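Local atomic coordinates of acyl-coenzyme A oxidase 1 (Yarrowia lipolytica, PDB entry 5Y9D), a protein that catalyses the FAD-dependent oxidation of acyl-CoA to trans-2-enoyl-CoA, with oxygen reduced to hydrogen peroxide, in peroxisomal fatty acid beta-oxidation. Residues Val31-Ala34 with Lys35-Lys39. Sequence-based numbering, arbitrary orientation.
Sequences VEMA and KERGK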
loop_
_atom_site.group_PDB
_atom_site.type_symbol
_atom_site.label_atom_id
_atom_site.label_comp_id
_atom_site.label_asym_id
_atom_site.label_seq_id
_atom_site.Cartn_x
_atom_site.Cartn_y
_atom_site.Cartn_z
ATOM N N VAL A 31 20.738 23.892 8.100
ATOM C CA VAL A 31 22.175 24.027 7.954
ATOM C C VAL A 31 22.674 22.833 7.173
ATOM O O VAL A 31 23.435 22.994 6.229
ATOM C CB VAL A 31 22.878 24.195 9.328
ATOM C CG1 VAL A 31 24.385 24.164 9.170
ATOM C CG2 VAL A 31 22.415 25.499 9.990
ATOM N N GLU A 32 22.193 21.647 7.529
ATOM C CA GLU A 32 22.531 20.434 6.770
ATOM C C GLU A 32 22.066 20.443 5.338
ATOM O O GLU A 32 22.793 20.002 4.462
ATOM C CB GLU A 32 22.005 19.180 7.457
ATOM C CG GLU A 32 22.840 18.783 8.674
ATOM C CD GLU A 32 24.305 18.541 8.335
ATOM O OE1 GLU A 32 24.602 17.951 7.256
ATOM O OE2 GLU A 32 25.164 18.954 9.150
ATOM N N MET A 33 20.857 20.934 5.094
ATOM C CA MET A 33 20.340 20.988 3.734
ATOM C C MET A 33 21.140 21.937 2.848
ATOM O O MET A 33 21.336 21.662 1.679
ATOM C CB MET A 33 18.855 21.353 3.726
ATOM C CG MET A 33 18.208 21.370 2.329
ATOM S SD MET A 33 17.987 19.760 1.515
ATOM C CE MET A 33 16.784 19.015 2.615
ATOM N N ALA A 34 21.611 23.046 3.394
ATOM C CA ALA A 34 22.419 24.001 2.628
ATOM C C ALA A 34 23.758 23.364 2.242
ATOM O O ALA A 34 24.260 23.588 1.137
ATOM C CB ALA A 34 22.631 25.297 3.421
ATOM N N LYS A 35 24.296 22.544 3.132
ATOM C CA LYS A 35 25.544 21.809 2.891
ATOM C C LYS A 35 25.323 20.789 1.804
ATOM O O LYS A 35 26.111 20.707 0.846
ATOM C CB LYS A 35 26.034 21.107 4.177
ATOM C CG LYS A 35 26.359 22.093 5.306
ATOM C CD LYS A 35 26.399 21.462 6.699
ATOM C CE LYS A 35 27.743 20.804 7.006
ATOM N NZ LYS A 35 28.832 21.818 7.115
ATOM N N GLU A 36 24.237 20.026 1.932
ATOM C CA GLU A 36 23.934 18.984 0.951
ATOM C C GLU A 36 23.786 19.616 -0.401
ATOM O O GLU A 36 24.248 19.067 -1.386
ATOM C CB GLU A 36 22.640 18.237 1.250
ATOM C CG GLU A 36 22.692 17.264 2.387
ATOM C CD GLU A 36 23.518 16.017 2.128
ATOM O OE1 GLU A 36 23.849 15.665 0.958
ATOM O OE2 GLU A 36 23.811 15.359 3.158
ATOM N N ARG A 37 23.145 20.777 -0.430
ATOM C CA ARG A 37 22.851 21.458 -1.688
ATOM C C ARG A 37 24.091 22.149 -2.294
ATOM O O ARG A 37 24.136 22.428 -3.480
ATOM C CB ARG A 37 21.670 22.433 -1.516
ATOM C CG ARG A 37 21.270 23.098 -2.829
ATOM C CD ARG A 37 19.921 23.772 -2.765
ATOM N NE ARG A 37 18.806 22.851 -2.575
ATOM C CZ ARG A 37 18.013 22.827 -1.514
ATOM N NH1 ARG A 37 17.001 21.964 -1.449
ATOM N NH2 ARG A 37 18.213 23.651 -0.510
ATOM N N GLY A 38 25.090 22.430 -1.471
ATOM C CA GLY A 38 26.393 22.877 -1.988
ATOM C C GLY A 38 27.189 21.776 -2.681
ATOM O O GLY A 38 28.065 22.071 -3.479
ATOM N N LYS A 39 26.890 20.504 -2.397
ATOM C CA LYS A 39 27.593 19.384 -3.063
ATOM C C LYS A 39 27.219 19.227 -4.538
ATOM O O LYS A 39 27.944 18.612 -5.298
ATOM C CB LYS A 39 27.310 18.053 -2.383
ATOM C CG LYS A 39 27.634 17.944 -0.898
ATOM C CD LYS A 39 27.065 16.646 -0.314
ATOM C CE LYS A 39 27.566 16.417 1.108
ATOM N NZ LYS A 39 27.186 15.089 1.671
#
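Glu32 and Lys35 meet at a slant on the surface of helix 28-38, the carboxylate touching the lysine's methylene chain, with OE2 of Glu32 3.7 Å from CD of Lys35. The charged ends do not pair: the chain keeps CE near the carboxylate, but its last bend (chi4 67°) carries NZ of Lys35 off to 5.1 Å from OE2 of Glu32. Lys35 also runs alongside Val31, the two pointing the same way, with CG1 of Val31 4.2 Å from CD of Lys35. On another side of the helix Arg37 crosses Met33, its NH2 standing 3.6 Å from CG of Met33 while its NH1 comes to 3.8 Å from SD of Met33. The i, i+4 spacing sets both on one side, and CG anti to the backbone N in each (chi1 -177° in Met33) lets the chains cross, Met33 CG lying obliquely to the guanidinium. Beneath them runs regular alpha-helical bonding, as from Glu36 N to Glu32 O at 2.9 Å. The charged ends are turned to other parts of the chain. Lys350 bridges the carboxylates of Glu32 and Glu36, whose other oxygens meet Arg338 and Arg637 respectively; Arg37 pairs with Asp645, donates from NH1 to the carbonyl O of Tyr661 and lies in cation-pi contact with that residue. A glutamine in place of Glu32 would probably leave Lys350 and Arg338 without one of their counter-charges. Within the helix, then, contact is chiefly through carbon and backbone, whereas the charges of Glu32, Glu36 and Arg37 go mainly into salt bridges with residues far along the chain.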